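Long-range contacts in nicotinate phosphoribosyltransferase (Vibrio cholerae, PDB 4HL7), which probably catalyses the ATP-driven synthesis of nicotinate ribonucleotide from nicotinate and 5-phosphoribosyl 1-diphosphate, a step of NAD biosynthesis: residues L157-K168 with V198-W209; G382-D390 with C397-K407. All coordinates share one frame; numbering follows the deposited sequence.

Contact 1: residues L157-K168 with V198-W209; sequences LKVLKTKLDQLK and VLACLKQEIPQW
Cys201 presses its side chain into a hole on the neighbouring helix lined by Leu157, Leu160, Lys161 and Leu164, a knob-into-hole fit. The axes of 157-168 and 198-205 point the same general way and cross at -29°, 10.6 Å apart at closest. With SG anti to its backbone N (chi1 170°), Cys201 sets the sulfur against two leucine methyls, Leu160 CD2 at 3.8 Å and Leu164 CD1 at 3.9 Å, while its CB faces Leu157 CD2.

Apolar contacts continue along both sides of this knob. Leu160 CD2 also reaches Val198 CG1 at 3.9 Å. Leu164 splits its branches: CD1 lies over Glu205 CB, whereas CD2 touches both Leu202 CD2 and Ile206 CD1, its side chain crossing both of theirs at about a right angle.

The polar grip lies where helix 192-205 ends. Lys168, its chain bent at chi3, reaches over so that NZ donates to Glu205 O at 3.1 Å, tilted 34° from the carbonyl plane, and forms a longer salt bridge with Glu205 OE1 at 3.4 Å. One ammonium group thus holds both main chain and side chain of the residue that closes the helix, Ile206 being the first to leave helical angles.

Aromatic contact comes from Trp209. Lys168 CG meets the ring edge near its plane, 3.9 Å from CZ3, and Leu167 CD2 approaches CE3 obliquely.

Around this pair, Leu164 and Leu167 also touch Phe329 of helix 329-339, and Leu199 turns to helix 216-222. Strand 181-183, helix 192-205 and strand 210-213 form a beta-alpha-beta crossover between adjacent parallel strands, in a family of the TIM-barrel clan; Ile206 packs on Leu181, with which Trp209 makes a backbone hydrogen bond.

Contact 2: residues G382-D390 with C397-K407; sequences GRPVAKISD and CEDPIFLANLK
Pro384 lies over one face of the Phe402 ring, in a CH-pi contact that packs the end strand 383-384 of the antiparallel sheet, and the extended chain after it, along one side of helix 400-409, from its N-cap to Lys407. The evidence is Pro384 CB, 4.2 Å from the ring centroid and 25° off the normal. Pro384 O stands over the same face, 3.2 Å from Phe402 CZ, offset toward the rim. The aromatic side chain is thrown toward the strand because CG stands anti to its backbone N (chi1 -179°), and a perpendicular chi2 turns one ring face toward the proline.

Asp399 is the N-cap. Its OD1 accepts from Phe402 N with an N-H...O angle of 172°, though the donor lies well above the carboxylate plane, and weakly from Ile401 N. OD2 and CB rest against Pro384 CG, so capping and packing share one residue.

Ala386 CB touches Cys397 CB at 3.7 Å and the methyls Leu403 CD1 and Leu406 CD2. Both leucines carry CG anti to the backbone N, which brings these methyls toward the extended chain. Ile388 reaches the helix through its CG1-CD1 branch: CG1 touches Leu403 CD1, and CD1 slides past Leu406 to meet CG of Lys407.

Away from the helix, Val385 leans on Leu377 and Cys380 of strand 372-380. Gln239 OE1 of helix 232-241 accepts from Ala386 N, and its side chain also touches Phe402 and Leu406. Between the segments, a water accepts from Glu398 N at 2.9 Å and lies 3.2 Å from Val385 O, to which it can donate.

How the contacts relate
Contacts 1 and 2 lie on opposite sides of the chain's centre, about 41 Å apart between centres, with nearest atoms about 23 Å apart, and they share no element. Both are partly buried. Contact 1 joins two helices that point the same general way beside the parallel sheet, whereas contact 2 sets an extended chain at the edge of the antiparallel sheet on a short helix. Contact 1 buries 563 Å² against 439 Å² and is leucine-rich, with direct charged and hydrogen-bonded pairing across it near a helix C-terminus. In contact 2 the polar atoms act at a helix N-terminus, within one segment or through water, and packing alone joins the segments directly.

Contact 1: residues L157-K168 with V198-W209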
loop_
_atom_site.group_PDB
_atom_site.type_symbol
_atom_site.label_atom_id
_atom_site.label_comp_id
_atom_site.label_asym_id
_atom_site.label_seq_id
_atom_site.Cartn_x
_atom_site.Cartn_y
_atom_site.Cartn_z
ATOM N N LEU A 157 -4.117 14.316 -17.572
ATOM C CA LEU A 157 -4.658 15.465 -16.854
ATOM C C LEU A 157 -6.065 15.871 -17.356
ATOM O O LEU A 157 -6.875 16.373 -16.554
ATOM C CB LEU A 157 -3.704 16.662 -16.886
ATOM C CG LEU A 157 -2.508 16.629 -15.936
ATOM C CD1 LEU A 157 -1.682 17.908 -16.157
ATOM C CD2 LEU A 157 -2.957 16.478 -14.478
ATOM N N LYS A 158 -6.366 15.631 -18.628
ATOM C CA LYS A 158 -7.728 15.946 -19.133
ATOM C C LYS A 158 -8.711 15.082 -18.364
ATOM O O LYS A 158 -9.805 15.529 -17.995
ATOM C CB LYS A 158 -7.900 15.705 -20.665
ATOM C CG LYS A 158 -7.376 16.840 -21.563
ATOM C CD LYS A 158 -7.793 16.686 -23.034
ATOM N N VAL A 159 -8.337 13.820 -18.159
ATOM C CA VAL A 159 -9.230 12.856 -17.515
ATOM C C VAL A 159 -9.440 13.294 -16.074
ATOM O O VAL A 159 -10.574 13.276 -15.540
ATOM C CB VAL A 159 -8.638 11.414 -17.527
ATOM C CG1 VAL A 159 -9.423 10.506 -16.576
ATOM C CG2 VAL A 159 -8.641 10.855 -18.940
ATOM N N LEU A 160 -8.344 13.670 -15.417
ATOM C CA LEU A 160 -8.459 14.069 -14.004
ATOM C C LEU A 160 -9.307 15.347 -13.885
ATOM O O LEU A 160 -10.164 15.469 -12.994
ATOM C CB LEU A 160 -7.095 14.277 -13.385
ATOM C CG LEU A 160 -7.113 14.721 -11.916
ATOM C CD1 LEU A 160 -7.853 13.754 -10.973
ATOM C CD2 LEU A 160 -5.657 14.901 -11.443
ATOM N N LYS A 161 -9.067 16.300 -14.786
ATOM C CA LYS A 161 -9.797 17.582 -14.724
ATOM C C LYS A 161 -11.322 17.383 -14.818
ATOM O O LYS A 161 -12.085 17.990 -14.054
ATOM C CB LYS A 161 -9.268 18.538 -15.790
ATOM C CG LYS A 161 -7.917 19.158 -15.398
ATOM C CD LYS A 161 -7.277 19.836 -16.600
ATOM C CE LYS A 161 -5.850 20.324 -16.319
ATOM N NZ LYS A 161 -5.512 21.242 -17.458
ATOM N N THR A 162 -11.750 16.482 -15.707
ATOM C CA THR A 162 -13.163 16.162 -15.884
ATOM C C THR A 162 -13.736 15.530 -14.601
ATOM O O THR A 162 -14.838 15.854 -14.197
ATOM C CB THR A 162 -13.376 15.181 -17.034
ATOM O OG1 THR A 162 -12.843 15.749 -18.241
ATOM C CG2 THR A 162 -14.852 14.958 -17.249
ATOM N N LYS A 163 -13.003 14.602 -13.989
ATOM C CA LYS A 163 -13.453 14.000 -12.736
ATOM C C LYS A 163 -13.537 15.061 -11.627
ATOM O O LYS A 163 -14.481 15.067 -10.796
ATOM C CB LYS A 163 -12.500 12.850 -12.278
ATOM C CG LYS A 163 -12.484 11.712 -13.275
ATOM C CD LYS A 163 -11.728 10.441 -12.873
ATOM C CE LYS A 163 -10.268 10.633 -12.652
ATOM N NZ LYS A 163 -9.679 9.208 -12.494
ATOM N N LEU A 164 -12.536 15.928 -11.566
ATOM C CA LEU A 164 -12.566 16.964 -10.532
ATOM C C LEU A 164 -13.753 17.955 -10.683
ATOM O O LEU A 164 -14.395 18.293 -9.679
ATOM C CB LEU A 164 -11.243 17.717 -10.462
ATOM C CG LEU A 164 -10.065 16.893 -9.931
ATOM C CD1 LEU A 164 -8.819 17.726 -10.126
ATOM C CD2 LEU A 164 -10.248 16.472 -8.461
ATOM N N ASP A 165 -14.045 18.398 -11.910
ATOM C CA ASP A 165 -15.287 19.144 -12.194
ATOM C C ASP A 165 -16.518 18.429 -11.645
ATOM O O ASP A 165 -17.325 19.045 -10.963
ATOM C CB ASP A 165 -15.506 19.331 -13.687
ATOM C CG ASP A 165 -14.526 20.256 -14.314
ATOM O OD1 ASP A 165 -14.551 20.309 -15.552
ATOM O OD2 ASP A 165 -13.719 20.921 -13.593
ATOM N N GLN A 166 -16.670 17.134 -11.943
ATOM C CA GLN A 166 -17.876 16.403 -11.526
ATOM C C GLN A 166 -17.950 16.154 -10.047
ATOM O O GLN A 166 -19.037 16.157 -9.432
ATOM C CB GLN A 166 -18.053 15.097 -12.324
ATOM C CG GLN A 166 -18.315 15.440 -13.771
ATOM C CD GLN A 166 -18.338 14.261 -14.729
ATOM O OE1 GLN A 166 -19.366 13.606 -14.903
ATOM N NE2 GLN A 166 -17.234 14.042 -15.403
ATOM N N LEU A 167 -16.789 15.906 -9.449
ATOM C CA LEU A 167 -16.675 15.843 -7.982
ATOM C C LEU A 167 -17.147 17.150 -7.301
ATOM O O LEU A 167 -17.968 17.095 -6.381
ATOM C CB LEU A 167 -15.214 15.589 -7.599
ATOM C CG LEU A 167 -14.827 15.665 -6.098
ATOM C CD1 LEU A 167 -15.444 14.512 -5.283
ATOM C CD2 LEU A 167 -13.304 15.729 -5.883
ATOM N N LYS A 168 -16.572 18.282 -7.706
ATOM C CA LYS A 168 -16.952 19.608 -7.152
ATOM C C LYS A 168 -18.486 19.854 -7.282
ATOM O O LYS A 168 -19.183 20.264 -6.284
ATOM C CB LYS A 168 -16.191 20.728 -7.870
ATOM C CG LYS A 168 -14.742 20.904 -7.396
ATOM C CD LYS A 168 -14.030 21.935 -8.304
ATOM C CE LYS A 168 -12.998 22.742 -7.538
ATOM N NZ LYS A 168 -11.911 23.292 -8.415
ATOM N N VAL A 198 -0.395 14.804 -11.562
ATOM C CA VAL A 198 -1.633 14.540 -10.863
ATOM C C VAL A 198 -1.649 15.204 -9.500
ATOM O O VAL A 198 -2.624 15.887 -9.145
ATOM C CB VAL A 198 -1.930 13.012 -10.772
ATOM C CG1 VAL A 198 -2.974 12.731 -9.686
ATOM C CG2 VAL A 198 -2.341 12.518 -12.174
ATOM N N LEU A 199 -0.557 15.076 -8.765
ATOM C CA LEU A 199 -0.489 15.709 -7.465
ATOM C C LEU A 199 -0.491 17.258 -7.608
ATOM O O LEU A 199 -1.174 17.951 -6.853
ATOM C CB LEU A 199 0.747 15.188 -6.648
ATOM C CG LEU A 199 0.520 13.799 -6.019
ATOM C CD1 LEU A 199 1.840 13.252 -5.521
ATOM C CD2 LEU A 199 -0.395 14.001 -4.828
ATOM N N ALA A 200 0.287 17.793 -8.568
ATOM C CA ALA A 200 0.300 19.230 -8.855
ATOM C C ALA A 200 -1.124 19.744 -9.113
ATOM O O ALA A 200 -1.516 20.805 -8.623
ATOM C CB ALA A 200 1.205 19.540 -10.049
ATOM N N CYS A 201 -1.911 18.985 -9.870
ATOM C CA CYS A 201 -3.249 19.413 -10.240
ATOM C C CYS A 201 -4.194 19.376 -9.018
ATOM O O CYS A 201 -4.944 20.326 -8.756
ATOM C CB CYS A 201 -3.734 18.517 -11.372
ATOM S SG CYS A 201 -5.482 18.674 -11.823
ATOM N N LEU A 202 -4.155 18.277 -8.249
ATOM C CA LEU A 202 -4.927 18.188 -7.006
ATOM C C LEU A 202 -4.621 19.345 -6.084
ATOM O O LEU A 202 -5.525 19.977 -5.540
ATOM C CB LEU A 202 -4.654 16.877 -6.295
ATOM C CG LEU A 202 -5.070 15.616 -7.036
ATOM C CD1 LEU A 202 -4.532 14.382 -6.273
ATOM C CD2 LEU A 202 -6.570 15.525 -7.326
ATOM N N LYS A 203 -3.342 19.643 -5.920
ATOM C CA LYS A 203 -2.960 20.733 -5.069
ATOM C C LYS A 203 -3.535 22.082 -5.583
ATOM O O LYS A 203 -4.001 22.902 -4.798
ATOM C CB LYS A 203 -1.448 20.797 -4.945
ATOM C CG LYS A 203 -0.975 22.122 -4.365
ATOM C CD LYS A 203 0.367 22.034 -3.671
ATOM C CE LYS A 203 0.629 23.348 -2.925
ATOM N NZ LYS A 203 2.082 23.594 -2.700
ATOM N N GLN A 204 -3.509 22.275 -6.897
ATOM C CA GLN A 204 -4.046 23.485 -7.488
ATOM C C GLN A 204 -5.589 23.575 -7.455
ATOM O O GLN A 204 -6.136 24.635 -7.212
ATOM C CB GLN A 204 -3.487 23.670 -8.879
ATOM C CG GLN A 204 -4.222 24.735 -9.691
ATOM C CD GLN A 204 -4.085 24.478 -11.169
ATOM O OE1 GLN A 204 -2.991 24.618 -11.730
ATOM N NE2 GLN A 204 -5.187 24.065 -11.817
ATOM N N GLU A 205 -6.275 22.454 -7.642
ATOM C CA GLU A 205 -7.714 22.442 -7.854
ATOM C C GLU A 205 -8.517 22.225 -6.576
ATOM O O GLU A 205 -9.591 22.849 -6.413
ATOM C CB GLU A 205 -8.118 21.376 -8.895
ATOM C CG GLU A 205 -7.610 21.668 -10.267
ATOM C CD GLU A 205 -8.264 22.911 -10.836
ATOM O OE1 GLU A 205 -9.521 23.034 -10.769
ATOM O OE2 GLU A 205 -7.530 23.755 -11.367
ATOM N N ILE A 206 -8.048 21.340 -5.690
ATOM C CA ILE A 206 -8.862 20.952 -4.502
ATOM C C ILE A 206 -8.009 20.916 -3.229
ATOM O O ILE A 206 -8.117 20.004 -2.400
ATOM C CB ILE A 206 -9.629 19.600 -4.686
ATOM C CG1 ILE A 206 -8.675 18.456 -4.974
ATOM C CG2 ILE A 206 -10.673 19.690 -5.808
ATOM C CD1 ILE A 206 -9.311 17.107 -4.666
ATOM N N PRO A 207 -7.158 21.938 -3.045
ATOM C CA PRO A 207 -6.245 21.928 -1.877
ATOM C C PRO A 207 -6.972 21.727 -0.544
ATOM O O PRO A 207 -6.423 21.119 0.408
ATOM C CB PRO A 207 -5.609 23.320 -1.920
ATOM C CG PRO A 207 -6.558 24.154 -2.705
ATOM C CD PRO A 207 -7.070 23.210 -3.791
ATOM N N GLN A 208 -8.193 22.221 -0.464
ATOM C CA GLN A 208 -8.954 22.192 0.774
ATOM C C GLN A 208 -9.398 20.789 1.126
ATOM O O GLN A 208 -9.806 20.532 2.249
ATOM C CB GLN A 208 -10.198 23.091 0.665
ATOM C CG GLN A 208 -11.259 22.558 -0.311
ATOM C CD GLN A 208 -11.101 23.051 -1.745
ATOM O OE1 GLN A 208 -10.009 23.362 -2.203
ATOM N NE2 GLN A 208 -12.209 23.092 -2.471
ATOM N N TRP A 209 -9.371 19.884 0.150
ATOM C CA TRP A 209 -9.753 18.510 0.371
ATOM C C TRP A 209 -8.631 17.504 0.363
ATOM O O TRP A 209 -8.883 16.346 0.578
ATOM C CB TRP A 209 -10.795 18.071 -0.614
ATOM C CG TRP A 209 -12.039 18.896 -0.536
ATOM C CD1 TRP A 209 -12.643 19.420 0.614
ATOM C CD2 TRP A 209 -12.893 19.295 -1.639
ATOM N NE1 TRP A 209 -13.770 20.123 0.274
ATOM C CE2 TRP A 209 -13.986 20.055 -1.061
ATOM C CE3 TRP A 209 -12.874 19.081 -3.013
ATOM C CZ2 TRP A 209 -14.974 20.629 -1.848
ATOM C CZ3 TRP A 209 -13.900 19.634 -3.796
ATOM C CH2 TRP A 209 -14.921 20.383 -3.224
#

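Contact 2: residues G382-D390 with C397-K407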
loop_
_atom_site.group_PDB
_atom_site.type_symbol
_atom_site.label_atom_id
_atom_site.label_comp_id
_atom_site.label_asym_id
_atom_site.label_seq_id
_atom_site.Cartn_x
_atom_site.Cartn_y
_atom_site.Cartn_z
ATOM N N GLY A 382 12.016 -17.694 7.801
ATOM C CA GLY A 382 11.907 -19.007 7.160
ATOM C C GLY A 382 10.593 -19.734 7.411
ATOM O O GLY A 382 10.504 -20.942 7.172
ATOM N N ARG A 383 9.616 -19.019 7.950
ATOM C CA ARG A 383 8.298 -19.598 8.304
ATOM C C ARG A 383 7.223 -18.959 7.437
ATOM O O ARG A 383 7.320 -17.761 7.130
ATOM C CB ARG A 383 7.975 -19.307 9.796
ATOM C CG ARG A 383 9.056 -19.844 10.773
ATOM C CD ARG A 383 9.294 -18.922 11.982
ATOM N NE ARG A 383 10.579 -19.248 12.612
ATOM C CZ ARG A 383 10.912 -18.877 13.846
ATOM N NH1 ARG A 383 10.059 -18.191 14.580
ATOM N NH2 ARG A 383 12.107 -19.208 14.342
ATOM N N PRO A 384 6.173 -19.719 7.093
ATOM C CA PRO A 384 5.101 -19.094 6.300
ATOM C C PRO A 384 4.336 -18.044 7.095
ATOM O O PRO A 384 4.225 -18.153 8.346
ATOM C CB PRO A 384 4.101 -20.256 5.991
ATOM C CG PRO A 384 4.689 -21.483 6.590
ATOM C CD PRO A 384 5.856 -21.096 7.501
ATOM N N VAL A 385 3.724 -17.098 6.396
ATOM C CA VAL A 385 2.809 -16.126 7.033
ATOM C C VAL A 385 1.642 -15.947 6.050
ATOM O O VAL A 385 1.742 -16.341 4.887
ATOM C CB VAL A 385 3.492 -14.764 7.324
ATOM C CG1 VAL A 385 4.678 -14.942 8.289
ATOM C CG2 VAL A 385 3.912 -14.080 5.998
ATOM N N ALA A 386 0.523 -15.441 6.524
ATOM C CA ALA A 386 -0.684 -15.414 5.652
ATOM C C ALA A 386 -1.554 -14.213 5.888
ATOM O O ALA A 386 -1.553 -13.644 6.955
ATOM C CB ALA A 386 -1.514 -16.653 5.832
ATOM N N LYS A 387 -2.286 -13.827 4.843
ATOM C CA LYS A 387 -3.332 -12.845 4.999
ATOM C C LYS A 387 -4.634 -13.518 4.631
ATOM O O LYS A 387 -4.719 -14.238 3.635
ATOM C CB LYS A 387 -3.133 -11.651 4.070
ATOM C CG LYS A 387 -4.207 -10.599 4.221
ATOM C CD LYS A 387 -3.865 -9.422 3.349
ATOM C CE LYS A 387 -5.111 -8.686 2.972
ATOM N NZ LYS A 387 -4.791 -7.890 1.761
ATOM N N ILE A 388 -5.676 -13.271 5.417
ATOM C CA ILE A 388 -6.938 -13.946 5.139
ATOM C C ILE A 388 -7.877 -12.922 4.437
ATOM O O ILE A 388 -8.262 -13.087 3.286
ATOM C CB ILE A 388 -7.569 -14.513 6.441
ATOM C CG1 ILE A 388 -6.715 -15.661 6.953
ATOM C CG2 ILE A 388 -8.940 -15.151 6.134
ATOM C CD1 ILE A 388 -6.902 -16.014 8.400
ATOM N N SER A 389 -8.183 -11.886 5.198
ATOM C CA SER A 389 -9.022 -10.691 4.896
ATOM C C SER A 389 -10.532 -10.931 5.075
ATOM O O SER A 389 -10.988 -12.042 5.414
ATOM C CB SER A 389 -8.716 -10.023 3.535
ATOM O OG SER A 389 -9.592 -10.606 2.539
ATOM N N ASP A 390 -11.315 -9.887 4.818
ATOM C CA ASP A 390 -12.775 -10.033 4.938
ATOM C C ASP A 390 -13.435 -10.479 3.642
ATOM O O ASP A 390 -14.684 -10.650 3.580
ATOM C CB ASP A 390 -13.390 -8.769 5.473
ATOM C CG ASP A 390 -13.158 -8.617 6.982
ATOM O OD1 ASP A 390 -13.347 -9.626 7.768
ATOM O OD2 ASP A 390 -12.851 -7.460 7.371
ATOM N N CYS A 397 -1.531 -17.883 1.169
ATOM C CA CYS A 397 -0.432 -18.568 1.891
ATOM C C CYS A 397 0.183 -19.645 0.981
ATOM O O CYS A 397 -0.539 -20.349 0.281
ATOM C CB CYS A 397 -0.960 -19.211 3.161
ATOM S SG CYS A 397 0.400 -19.726 4.207
ATOM N N GLU A 398 1.520 -19.797 1.017
ATOM C CA GLU A 398 2.204 -20.845 0.262
ATOM C C GLU A 398 2.038 -22.225 0.896
ATOM O O GLU A 398 2.289 -23.218 0.265
ATOM C CB GLU A 398 3.680 -20.515 0.210
ATOM C CG GLU A 398 3.990 -19.400 -0.754
ATOM C CD GLU A 398 5.478 -19.117 -0.879
ATOM O OE1 GLU A 398 6.266 -19.687 -0.113
ATOM O OE2 GLU A 398 5.842 -18.272 -1.715
ATOM N N ASP A 399 1.629 -22.266 2.172
ATOM C CA ASP A 399 1.603 -23.514 2.956
ATOM C C ASP A 399 0.166 -23.700 3.414
ATOM O O ASP A 399 -0.345 -22.962 4.298
ATOM C CB ASP A 399 2.579 -23.387 4.161
ATOM C CG ASP A 399 2.723 -24.679 4.978
ATOM O OD1 ASP A 399 1.793 -25.456 5.037
ATOM O OD2 ASP A 399 3.819 -24.942 5.524
ATOM N N PRO A 400 -0.551 -24.615 2.771
ATOM C CA PRO A 400 -1.978 -24.665 3.126
ATOM C C PRO A 400 -2.232 -25.197 4.570
ATOM O O PRO A 400 -3.269 -24.880 5.186
ATOM C CB PRO A 400 -2.561 -25.644 2.094
ATOM C CG PRO A 400 -1.403 -26.479 1.650
ATOM C CD PRO A 400 -0.233 -25.495 1.629
ATOM N N ILE A 401 -1.305 -25.989 5.089
ATOM C CA ILE A 401 -1.422 -26.471 6.510
ATOM C C ILE A 401 -1.249 -25.310 7.471
ATOM O O ILE A 401 -1.988 -25.167 8.460
ATOM C CB ILE A 401 -0.425 -27.599 6.831
ATOM C CG1 ILE A 401 -0.620 -28.770 5.877
ATOM C CG2 ILE A 401 -0.494 -28.000 8.323
ATOM C CD1 ILE A 401 0.364 -29.959 6.015
ATOM N N PHE A 402 -0.247 -24.498 7.262
ATOM C CA PHE A 402 -0.139 -23.244 8.043
ATOM C C PHE A 402 -1.423 -22.394 8.030
ATOM O O PHE A 402 -1.900 -21.893 9.088
ATOM C CB PHE A 402 1.063 -22.406 7.603
ATOM C CG PHE A 402 1.224 -21.157 8.371
ATOM C CD1 PHE A 402 2.015 -21.144 9.556
ATOM C CD2 PHE A 402 0.596 -19.990 7.974
ATOM C CE1 PHE A 402 2.103 -19.947 10.315
ATOM C CE2 PHE A 402 0.695 -18.797 8.725
ATOM C CZ PHE A 402 1.464 -18.792 9.893
ATOM N N LEU A 403 -1.981 -22.197 6.840
ATOM C CA LEU A 403 -3.152 -21.338 6.741
ATOM C C LEU A 403 -4.335 -21.968 7.489
ATOM O O LEU A 403 -5.081 -21.237 8.212
ATOM C CB LEU A 403 -3.498 -21.106 5.255
ATOM C CG LEU A 403 -4.771 -20.289 5.040
ATOM C CD1 LEU A 403 -4.755 -18.908 5.726
ATOM C CD2 LEU A 403 -5.091 -20.135 3.534
ATOM N N ALA A 404 -4.502 -23.285 7.339
ATOM C CA ALA A 404 -5.594 -24.013 8.019
ATOM C C ALA A 404 -5.426 -23.877 9.570
ATOM O O ALA A 404 -6.390 -23.559 10.305
ATOM C CB ALA A 404 -5.670 -25.477 7.591
ATOM N N ASN A 405 -4.205 -24.080 10.049
ATOM C CA ASN A 405 -3.958 -23.882 11.475
ATOM C C ASN A 405 -4.228 -22.451 11.975
ATOM O O ASN A 405 -4.823 -22.236 13.041
ATOM C CB ASN A 405 -2.502 -24.269 11.787
ATOM C CG ASN A 405 -2.223 -24.212 13.251
ATOM O OD1 ASN A 405 -2.728 -25.043 14.023
ATOM N ND2 ASN A 405 -1.464 -23.246 13.645
ATOM N N LEU A 406 -3.806 -21.483 11.209
ATOM C CA LEU A 406 -4.009 -20.068 11.551
ATOM C C LEU A 406 -5.527 -19.775 11.626
ATOM O O LEU A 406 -6.001 -19.096 12.541
ATOM C CB LEU A 406 -3.346 -19.163 10.476
ATOM C CG LEU A 406 -3.599 -17.670 10.689
ATOM C CD1 LEU A 406 -2.843 -17.180 11.941
ATOM C CD2 LEU A 406 -3.091 -16.914 9.438
ATOM N N LYS A 407 -6.310 -20.302 10.661
ATOM C CA LYS A 407 -7.760 -20.082 10.700
ATOM C C LYS A 407 -8.307 -20.721 11.979
ATOM O O LYS A 407 -9.087 -20.074 12.711
ATOM C CB LYS A 407 -8.433 -20.753 9.459
ATOM C CG LYS A 407 -8.187 -19.918 8.183
ATOM C CD LYS A 407 -8.918 -20.606 7.016
ATOM C CE LYS A 407 -8.705 -19.782 5.732
ATOM N NZ LYS A 407 -9.194 -20.592 4.547
HETATM O O HOH W 1 3.208 -18.016 2.601
#